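PDB 3OIS: cysteine protease from Xylella fastidiosa, which probably cleaves peptide bonds as a papain-family cysteine protease and binds the nucleotide uridine-5'-diphosphate. Local coordinates for residues 104-112 with 163-173; 190-198 with 241-251. All blocks are in the same frame, centred on the assembly; numbering follows the deposited sequence.

Contact 1. Residues 104-112 with 163-173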
loop_
_atom_site.group_PDB
_atom_site.type_symbol
_atom_site.label_atom_id
_atom_site.label_comp_id
_atom_site.label_asym_id
_atom_site.label_seq_id
_atom_site.Cartn_x
_atom_site.Cartn_y
_atom_site.Cartn_z
ATOM N N ARG A 104 8.470 -8.186 0.438
ATOM C CA ARG A 104 7.374 -7.698 -0.438
ATOM C C ARG A 104 6.996 -8.746 -1.457
ATOM O O ARG A 104 5.802 -8.926 -1.738
ATOM C CB ARG A 104 7.827 -6.426 -1.125
ATOM C CG ARG A 104 7.823 -5.219 -0.078
ATOM C CD ARG A 104 8.591 -4.016 -0.671
ATOM N NE ARG A 104 10.030 -4.249 -0.883
ATOM C CZ ARG A 104 10.825 -3.631 -1.768
ATOM N NH1 ARG A 104 10.356 -2.730 -2.638
ATOM N NH2 ARG A 104 12.159 -3.989 -1.794
ATOM N N LEU A 105 7.983 -9.489 -1.976
ATOM C CA LEU A 105 7.614 -10.510 -2.983
ATOM C C LEU A 105 6.923 -11.691 -2.314
ATOM O O LEU A 105 6.095 -12.300 -2.924
ATOM C CB LEU A 105 8.833 -11.065 -3.712
ATOM C CG LEU A 105 9.451 -10.096 -4.723
ATOM C CD1 LEU A 105 10.529 -10.877 -5.510
ATOM C CD2 LEU A 105 8.367 -9.573 -5.711
ATOM N N PHE A 106 7.268 -11.985 -1.026
ATOM C CA PHE A 106 6.511 -13.022 -0.320
ATOM C C PHE A 106 4.987 -12.601 -0.257
ATOM O O PHE A 106 4.052 -13.438 -0.461
ATOM C CB PHE A 106 7.002 -13.191 1.129
ATOM C CG PHE A 106 6.293 -14.273 1.888
ATOM C CD1 PHE A 106 6.767 -15.598 1.825
ATOM C CD2 PHE A 106 5.147 -13.991 2.669
ATOM C CE1 PHE A 106 6.121 -16.576 2.516
ATOM C CE2 PHE A 106 4.469 -15.007 3.356
ATOM C CZ PHE A 106 5.000 -16.325 3.251
ATOM N N ILE A 107 4.715 -11.369 0.086
ATOM C CA ILE A 107 3.331 -10.925 0.109
ATOM C C ILE A 107 2.735 -11.036 -1.290
ATOM O O ILE A 107 1.651 -11.576 -1.415
ATOM C CB ILE A 107 3.149 -9.536 0.709
ATOM C CG1 ILE A 107 3.610 -9.504 2.201
ATOM C CG2 ILE A 107 1.675 -8.972 0.620
ATOM C CD1 ILE A 107 3.832 -8.108 2.615
ATOM N N TYR A 108 3.418 -10.490 -2.278
ATOM C CA TYR A 108 2.868 -10.377 -3.657
ATOM C C TYR A 108 2.637 -11.773 -4.258
ATOM O O TYR A 108 1.672 -11.983 -4.967
ATOM C CB TYR A 108 3.770 -9.479 -4.536
ATOM C CG TYR A 108 3.182 -9.124 -5.913
ATOM C CD1 TYR A 108 1.798 -8.768 -6.035
ATOM C CD2 TYR A 108 4.023 -9.044 -7.035
ATOM C CE1 TYR A 108 1.286 -8.387 -7.307
ATOM C CE2 TYR A 108 3.520 -8.737 -8.321
ATOM C CZ TYR A 108 2.131 -8.427 -8.423
ATOM O OH TYR A 108 1.696 -8.067 -9.659
ATOM N N TYR A 109 3.530 -12.730 -3.992
ATOM C CA TYR A 109 3.368 -14.083 -4.559
ATOM C C TYR A 109 2.096 -14.705 -3.960
ATOM O O TYR A 109 1.182 -15.185 -4.691
ATOM C CB TYR A 109 4.638 -14.938 -4.259
ATOM C CG TYR A 109 4.493 -16.329 -4.797
ATOM C CD1 TYR A 109 5.006 -16.623 -6.018
ATOM C CD2 TYR A 109 3.819 -17.316 -4.095
ATOM C CE1 TYR A 109 4.824 -17.892 -6.576
ATOM C CE2 TYR A 109 3.690 -18.637 -4.654
ATOM C CZ TYR A 109 4.166 -18.868 -5.835
ATOM O OH TYR A 109 4.028 -20.125 -6.293
ATOM N N ASN A 110 1.941 -14.619 -2.631
ATOM C CA ASN A 110 0.808 -15.189 -2.032
ATOM C C ASN A 110 -0.498 -14.478 -2.341
ATOM O O ASN A 110 -1.536 -15.130 -2.431
ATOM C CB ASN A 110 1.085 -15.391 -0.528
ATOM C CG ASN A 110 2.121 -16.517 -0.324
ATOM O OD1 ASN A 110 1.873 -17.654 -0.656
ATOM N ND2 ASN A 110 3.288 -16.166 0.174
ATOM N N GLU A 111 -0.478 -13.156 -2.537
ATOM C CA GLU A 111 -1.711 -12.487 -2.973
ATOM C C GLU A 111 -2.197 -13.094 -4.294
ATOM O O GLU A 111 -3.362 -13.295 -4.449
ATOM C CB GLU A 111 -1.476 -10.988 -3.250
ATOM C CG GLU A 111 -1.249 -10.183 -2.012
ATOM C CD GLU A 111 -0.766 -8.760 -2.298
ATOM O OE1 GLU A 111 0.146 -8.573 -3.106
ATOM O OE2 GLU A 111 -1.414 -7.834 -1.722
ATOM N N ARG A 112 -1.299 -13.423 -5.203
ATOM C CA ARG A 112 -1.691 -13.878 -6.566
ATOM C C ARG A 112 -2.085 -15.393 -6.546
ATOM O O ARG A 112 -2.535 -15.890 -7.521
ATOM C CB ARG A 112 -0.576 -13.598 -7.540
ATOM C CG ARG A 112 -0.651 -12.000 -7.791
ATOM C CD ARG A 112 0.436 -11.572 -8.772
ATOM N NE ARG A 112 1.635 -11.790 -8.024
ATOM C CZ ARG A 112 2.704 -12.327 -8.517
ATOM N NH1 ARG A 112 2.752 -12.626 -9.829
ATOM N NH2 ARG A 112 3.727 -12.491 -7.696
ATOM N N PRO A 163 12.114 -13.082 -10.256
ATOM C CA PRO A 163 11.914 -13.228 -8.834
ATOM C C PRO A 163 10.442 -13.172 -8.431
ATOM O O PRO A 163 10.040 -13.997 -7.582
ATOM C CB PRO A 163 12.709 -12.081 -8.237
ATOM C CG PRO A 163 13.807 -11.813 -9.297
ATOM C CD PRO A 163 13.150 -12.117 -10.604
ATOM N N ALA A 164 9.616 -12.321 -9.089
ATOM C CA ALA A 164 8.182 -12.235 -8.703
ATOM C C ALA A 164 7.367 -13.504 -8.903
ATOM O O ALA A 164 6.332 -13.706 -8.233
ATOM C CB ALA A 164 7.455 -10.994 -9.440
ATOM N N SER A 165 7.790 -14.337 -9.830
ATOM C CA SER A 165 6.983 -15.583 -10.084
ATOM C C SER A 165 7.528 -16.820 -9.368
ATOM O O SER A 165 6.931 -17.909 -9.416
ATOM C CB SER A 165 6.901 -15.823 -11.600
ATOM O OG SER A 165 8.230 -16.073 -12.072
ATOM N N LYS A 166 8.648 -16.661 -8.657
ATOM C CA LYS A 166 9.212 -17.780 -7.878
ATOM C C LYS A 166 8.494 -18.072 -6.544
ATOM O O LYS A 166 8.177 -17.153 -5.746
ATOM C CB LYS A 166 10.678 -17.422 -7.590
ATOM C CG LYS A 166 11.641 -17.559 -8.738
ATOM C CD LYS A 166 13.047 -17.770 -8.134
ATOM C CE LYS A 166 12.904 -18.658 -6.875
ATOM N NZ LYS A 166 14.148 -19.490 -6.596
ATOM N N LYS A 167 8.223 -19.350 -6.267
ATOM C CA LYS A 167 7.553 -19.741 -5.052
ATOM C C LYS A 167 8.567 -19.612 -3.868
ATOM O O LYS A 167 9.646 -20.183 -3.949
ATOM C CB LYS A 167 7.070 -21.224 -5.137
ATOM C CG LYS A 167 6.373 -21.644 -3.858
ATOM C CD LYS A 167 5.888 -23.070 -3.889
ATOM C CE LYS A 167 5.178 -23.364 -2.574
ATOM N NZ LYS A 167 4.300 -24.535 -2.758
ATOM N N PRO A 168 8.224 -18.884 -2.818
ATOM C CA PRO A 168 9.132 -18.819 -1.658
ATOM C C PRO A 168 9.347 -20.230 -1.032
ATOM O O PRO A 168 8.470 -21.131 -1.007
ATOM C CB PRO A 168 8.412 -17.931 -0.662
ATOM C CG PRO A 168 7.440 -17.020 -1.577
ATOM C CD PRO A 168 7.044 -17.972 -2.662
ATOM N N SER A 169 10.550 -20.373 -0.520
ATOM C CA SER A 169 10.978 -21.638 0.031
ATOM C C SER A 169 10.155 -22.045 1.226
ATOM O O SER A 169 9.487 -21.253 1.925
ATOM C CB SER A 169 12.445 -21.472 0.453
ATOM O OG SER A 169 12.480 -20.902 1.754
ATOM N N ASP A 170 10.188 -23.350 1.507
ATOM C CA ASP A 170 9.489 -23.839 2.675
ATOM C C ASP A 170 9.935 -23.118 3.938
ATOM O O ASP A 170 9.083 -22.851 4.820
ATOM C CB ASP A 170 9.762 -25.336 2.848
ATOM C CG ASP A 170 8.887 -26.167 1.965
ATOM O OD1 ASP A 170 8.033 -25.576 1.234
ATOM O OD2 ASP A 170 9.071 -27.404 2.012
ATOM N N GLN A 171 11.227 -22.768 3.998
ATOM C CA GLN A 171 11.799 -22.087 5.202
ATOM C C GLN A 171 11.174 -20.679 5.347
ATOM O O GLN A 171 10.844 -20.253 6.440
ATOM C CB GLN A 171 13.357 -21.998 5.244
ATOM C CG GLN A 171 13.953 -21.663 6.684
ATOM C CD GLN A 171 13.346 -22.510 7.914
ATOM O OE1 GLN A 171 13.261 -23.739 7.854
ATOM N NE2 GLN A 171 12.875 -21.802 8.999
ATOM N N CYS A 172 10.975 -20.017 4.209
ATOM C CA CYS A 172 10.285 -18.699 4.180
ATOM C C CYS A 172 8.897 -18.775 4.746
ATOM O O CYS A 172 8.540 -17.978 5.586
ATOM C CB CYS A 172 10.264 -18.185 2.754
ATOM S SG CYS A 172 11.835 -17.636 2.178
ATOM N N TYR A 173 8.098 -19.751 4.301
ATOM C CA TYR A 173 6.773 -19.934 4.870
ATOM C C TYR A 173 6.778 -20.195 6.368
ATOM O O TYR A 173 5.913 -19.687 7.114
ATOM C CB TYR A 173 6.034 -21.019 4.107
ATOM C CG TYR A 173 5.496 -20.557 2.749
ATOM C CD1 TYR A 173 6.202 -20.777 1.577
ATOM C CD2 TYR A 173 4.227 -19.930 2.677
ATOM C CE1 TYR A 173 5.698 -20.399 0.321
ATOM C CE2 TYR A 173 3.682 -19.563 1.423
ATOM C CZ TYR A 173 4.392 -19.729 0.294
ATOM O OH TYR A 173 3.930 -19.383 -0.947
HETATM O O HOH W 1 5.863 -12.052 -5.873
#

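Contact 2. Residues 190-198 with 241-251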
loop_
_atom_site.group_PDB
_atom_site.type_symbol
_atom_site.label_atom_id
_atom_site.label_comp_id
_atom_site.label_asym_id
_atom_site.label_seq_id
_atom_site.Cartn_x
_atom_site.Cartn_y
_atom_site.Cartn_z
ATOM N N ASP A 190 -14.015 9.045 5.588
ATOM C CA ASP A 190 -14.600 10.197 6.236
ATOM C C ASP A 190 -13.357 10.841 6.769
ATOM O O ASP A 190 -12.620 10.175 7.445
ATOM C CB ASP A 190 -15.541 9.701 7.373
ATOM C CG ASP A 190 -15.990 10.799 8.269
ATOM O OD1 ASP A 190 -15.175 11.493 8.819
ATOM O OD2 ASP A 190 -17.204 11.006 8.480
ATOM N N ILE A 191 -13.148 12.130 6.490
ATOM C CA ILE A 191 -11.856 12.785 6.834
ATOM C C ILE A 191 -11.571 12.691 8.350
ATOM O O ILE A 191 -10.441 12.421 8.778
ATOM C CB ILE A 191 -11.815 14.214 6.319
ATOM C CG1 ILE A 191 -11.572 14.197 4.825
ATOM C CG2 ILE A 191 -10.705 15.037 6.952
ATOM C CD1 ILE A 191 -12.051 15.508 4.229
ATOM N N ASP A 192 -12.606 12.848 9.166
ATOM C CA ASP A 192 -12.363 12.833 10.619
ATOM C C ASP A 192 -12.004 11.426 11.116
ATOM O O ASP A 192 -11.284 11.250 12.116
ATOM C CB ASP A 192 -13.634 13.331 11.328
ATOM C CG ASP A 192 -13.842 14.830 11.199
ATOM O OD1 ASP A 192 -12.949 15.620 10.791
ATOM O OD2 ASP A 192 -14.936 15.226 11.618
ATOM N N HIS A 193 -12.491 10.408 10.439
ATOM C CA HIS A 193 -12.121 9.042 10.803
ATOM C C HIS A 193 -10.687 8.728 10.383
ATOM O O HIS A 193 -9.972 8.123 11.145
ATOM C CB HIS A 193 -13.049 8.035 10.197
ATOM C CG HIS A 193 -14.364 7.967 10.892
ATOM N ND1 HIS A 193 -14.866 6.795 11.411
ATOM C CD2 HIS A 193 -15.264 8.939 11.190
ATOM C CE1 HIS A 193 -16.025 7.040 11.993
ATOM N NE2 HIS A 193 -16.296 8.330 11.866
ATOM N N LEU A 194 -10.290 9.181 9.186
ATOM C CA LEU A 194 -8.896 9.042 8.753
ATOM C C LEU A 194 -7.989 9.838 9.693
ATOM O O LEU A 194 -6.899 9.380 10.026
ATOM C CB LEU A 194 -8.661 9.518 7.317
ATOM C CG LEU A 194 -9.630 8.863 6.295
ATOM C CD1 LEU A 194 -9.388 9.450 4.813
ATOM C CD2 LEU A 194 -9.417 7.364 6.314
ATOM N N LYS A 195 -8.440 11.018 10.095
ATOM C CA LYS A 195 -7.563 11.805 10.991
ATOM C C LYS A 195 -7.476 11.106 12.357
ATOM O O LYS A 195 -6.396 11.066 12.966
ATOM C CB LYS A 195 -8.017 13.264 11.145
ATOM C CG LYS A 195 -7.946 14.202 9.918
ATOM C CD LYS A 195 -8.651 15.555 10.303
ATOM C CE LYS A 195 -8.361 16.583 9.251
ATOM N NZ LYS A 195 -9.044 17.880 9.615
ATOM N N ALA A 196 -8.594 10.586 12.864
ATOM C CA ALA A 196 -8.617 9.978 14.200
ATOM C C ALA A 196 -7.709 8.761 14.228
ATOM O O ALA A 196 -7.027 8.499 15.247
ATOM C CB ALA A 196 -9.981 9.556 14.552
ATOM N N CYS A 197 -7.708 8.007 13.115
ATOM C CA CYS A 197 -6.815 6.839 13.016
ATOM C C CYS A 197 -5.341 7.295 13.209
ATOM O O CYS A 197 -4.577 6.729 14.017
ATOM C CB CYS A 197 -7.004 6.173 11.628
ATOM S SG CYS A 197 -6.170 4.598 11.452
ATOM N N LEU A 198 -4.957 8.321 12.432
ATOM C CA LEU A 198 -3.581 8.805 12.503
ATOM C C LEU A 198 -3.285 9.452 13.889
ATOM O O LEU A 198 -2.146 9.361 14.385
ATOM C CB LEU A 198 -3.361 9.813 11.372
ATOM C CG LEU A 198 -3.402 9.190 9.955
ATOM C CD1 LEU A 198 -3.624 10.374 8.941
ATOM C CD2 LEU A 198 -2.124 8.363 9.667
ATOM N N CYS A 241 -0.627 5.794 4.380
ATOM C CA CYS A 241 -0.767 7.171 4.783
ATOM C C CYS A 241 -0.205 7.383 6.195
ATOM O O CYS A 241 -0.463 6.610 7.077
ATOM C CB CYS A 241 -2.279 7.518 4.791
ATOM S SG CYS A 241 -2.587 9.238 5.296
ATOM N N VAL A 242 0.569 8.435 6.379
ATOM C CA VAL A 242 1.286 8.543 7.675
ATOM C C VAL A 242 1.031 9.823 8.353
ATOM O O VAL A 242 1.691 10.130 9.358
ATOM C CB VAL A 242 2.878 8.433 7.430
ATOM C CG1 VAL A 242 3.229 7.026 6.864
ATOM C CG2 VAL A 242 3.414 9.526 6.467
ATOM N N GLY A 243 0.088 10.622 7.904
ATOM C CA GLY A 243 -0.105 11.935 8.562
ATOM C C GLY A 243 -1.005 12.879 7.821
ATOM O O GLY A 243 -1.581 12.549 6.784
ATOM N N TYR A 244 -1.291 14.041 8.426
ATOM C CA TYR A 244 -2.077 15.074 7.760
ATOM C C TYR A 244 -1.706 16.464 8.295
ATOM O O TYR A 244 -1.068 16.550 9.328
ATOM C CB TYR A 244 -3.586 14.848 7.990
ATOM C CG TYR A 244 -4.063 14.916 9.444
ATOM C CD1 TYR A 244 -4.221 13.787 10.239
ATOM C CD2 TYR A 244 -4.397 16.151 9.968
ATOM C CE1 TYR A 244 -4.688 13.891 11.568
ATOM C CE2 TYR A 244 -4.879 16.272 11.254
ATOM C CZ TYR A 244 -5.042 15.145 12.035
ATOM O OH TYR A 244 -5.533 15.270 13.345
ATOM N N ASP A 245 -2.077 17.499 7.562
ATOM C CA ASP A 245 -1.753 18.855 7.999
ATOM C C ASP A 245 -2.897 19.740 7.630
ATOM O O ASP A 245 -3.087 20.066 6.435
ATOM C CB ASP A 245 -0.409 19.346 7.427
ATOM C CG ASP A 245 0.100 20.595 8.175
ATOM O OD1 ASP A 245 -0.734 21.242 8.820
ATOM O OD2 ASP A 245 1.307 20.865 8.209
ATOM N N ASP A 246 -3.694 20.142 8.633
ATOM C CA ASP A 246 -4.781 21.141 8.373
ATOM C C ASP A 246 -4.284 22.444 7.775
ATOM O O ASP A 246 -5.092 23.109 7.106
ATOM C CB ASP A 246 -5.593 21.483 9.621
ATOM C CG ASP A 246 -6.526 20.386 10.029
ATOM O OD1 ASP A 246 -6.749 19.402 9.251
ATOM O OD2 ASP A 246 -7.046 20.475 11.160
ATOM N N GLU A 247 -3.009 22.816 7.984
ATOM C CA GLU A 247 -2.476 24.092 7.463
ATOM C C GLU A 247 -2.583 24.111 5.945
ATOM O O GLU A 247 -2.906 25.147 5.335
ATOM C CB GLU A 247 -1.030 24.294 7.931
ATOM C CG GLU A 247 -0.322 25.641 7.539
ATOM C CD GLU A 247 -0.975 26.868 8.190
ATOM O OE1 GLU A 247 -1.247 26.852 9.426
ATOM O OE2 GLU A 247 -1.214 27.850 7.432
ATOM N N ILE A 248 -2.355 22.942 5.316
ATOM C CA ILE A 248 -2.419 22.885 3.854
ATOM C C ILE A 248 -3.549 21.914 3.362
ATOM O O ILE A 248 -3.729 21.772 2.170
ATOM C CB ILE A 248 -1.034 22.498 3.275
ATOM C CG1 ILE A 248 -0.631 21.083 3.759
ATOM C CG2 ILE A 248 0.041 23.621 3.684
ATOM C CD1 ILE A 248 0.465 20.464 2.925
ATOM N N ARG A 249 -4.298 21.292 4.286
ATOM C CA ARG A 249 -5.427 20.376 3.973
ATOM C C ARG A 249 -4.935 19.297 2.980
ATOM O O ARG A 249 -5.528 19.054 1.923
ATOM C CB ARG A 249 -6.661 21.148 3.440
ATOM C CG ARG A 249 -7.289 22.134 4.507
ATOM C CD ARG A 249 -8.425 22.974 3.860
ATOM N NE ARG A 249 -9.337 22.061 3.141
ATOM C CZ ARG A 249 -10.300 21.316 3.695
ATOM N NH1 ARG A 249 -11.008 20.486 2.912
ATOM N NH2 ARG A 249 -10.594 21.413 5.005
ATOM N N HIS A 250 -3.831 18.683 3.358
ATOM C CA HIS A 250 -3.314 17.441 2.652
ATOM C C HIS A 250 -2.990 16.351 3.668
ATOM O O HIS A 250 -2.609 16.664 4.795
ATOM C CB HIS A 250 -2.074 17.711 1.840
ATOM C CG HIS A 250 -2.294 18.471 0.566
ATOM N ND1 HIS A 250 -2.762 19.777 0.536
ATOM C CD2 HIS A 250 -2.080 18.114 -0.722
ATOM C CE1 HIS A 250 -2.840 20.176 -0.726
ATOM N NE2 HIS A 250 -2.398 19.194 -1.503
ATOM N N PHE A 251 -3.152 15.091 3.269
ATOM C CA PHE A 251 -2.652 13.902 3.962
ATOM C C PHE A 251 -1.294 13.547 3.400
ATOM O O PHE A 251 -1.004 13.755 2.194
ATOM C CB PHE A 251 -3.615 12.684 3.777
ATOM C CG PHE A 251 -4.861 12.773 4.611
ATOM C CD1 PHE A 251 -4.949 12.091 5.806
ATOM C CD2 PHE A 251 -5.924 13.493 4.171
ATOM C CE1 PHE A 251 -6.072 12.107 6.608
ATOM C CE2 PHE A 251 -7.119 13.581 4.989
ATOM C CZ PHE A 251 -7.193 12.873 6.200
HETATM O O HOH W 2 -7.860 18.492 12.685
#

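Contact 1. Residues 104-112 with 163-173
Tyr109 lays its ring against the loop 166-168, and Lys167 and Pro168 cover the same face by CH-pi contact. Lys167 CA lies 3.9 Å from the centroid of the Tyr109 ring, and Pro168 CD is at a similar height over another part of the rim. The carbonyl oxygens of Ala164 and Ser165 lie at the edge of this ring, near its plane. A second aromatic contact is T-shaped: Phe106 points its edge at the face of Tyr173, planes 61° apart. Phe106 CD1 packs on Pro168 CG at 3.7 Å. Leu105 adds apolar contact, its CD1 to Pro163 and its CD2 to Ala164.

Two hydrogen bonds join the segments. Tyr173 OH donates to Asn110 OD1 at 2.7 Å. The amide of Asn110 is held from its other end too, because ND2 donates to Phe106 O. Arg112 NH2 gives a nearly straight bond to Ala164 O, 2.9 Å long, with the oxygen in the guanidinium plane. The bend of the arginine at chi3 (-68°) lets NE bond to Tyr108 O of its own helix. The contact is thus mostly apolar and aromatic, and its two bonds sit apart, where helix 104-114 meets the 3-10 turn 163-165 and Tyr173 of helix 170-176.

Contact 2. Residues 190-198 with 241-251
Lys195 runs over the Tyr244 ring to reach Asp246. Its CB starts the contact, 3.4 Å from Tyr244 CE1. CG sits over the centre of the ring, a CH-pi contact 3.6 Å from the Tyr244 centroid and 9° off the normal. The same CG also touches Phe251 CZ. CD continues above Tyr244, near CE2 and CZ. CE passes close to Asp246 OD1, and NZ ends in a salt bridge with that oxygen at 2.8 Å, on its syn side. The chain is extended beyond CG and carries the ammonium clear across the ring. A water donates to Asp246 OD2 and is weakly bonded to Lys195 NZ. Tyr271 also bonds Asp246 OD1, while Tyr244 OH is tied to Pro58 O.

Deeper in, Leu198 CD1 lies at the edges of both the Tyr244 and Phe251 rings, 3.7 Å from Tyr244 CD1. Its CD2 rests on the backbone of 241-243. Leu194 CB packs on Phe251 CE1 at 3.7 Å. The axis of helix 191-198 crosses that of strand 241-245 at a signed angle of -115°. The antiparallel hairpin carries a G1 beta bulge at Arg249 and His250 opposite Asp245. This helix-on-sheet packing belongs to the beta-rich domain of the papain fold.

Contacts 1 and 2 lie on opposite sides of the chain's centre, each about 17 Å from it. Their centres are 33 Å apart and their nearest atoms about 14 Å, so they do not touch. Contact 1 closes before contact 2 opens along the chain. The pair fits the two-domain papain fold: contact 1 fastens a turn, a loop and the start of helix 170-176 to helix 104-114 in the helical half, and contact 2 seats a helix on the sheet of the other half. The UDP pocket is nearer contact 1. The Asn110 side chain is about 9 Å from those of Lys131 and Lys135, and about 14 Å from the nucleotide itself. Contact 2 is away from the annotated sites.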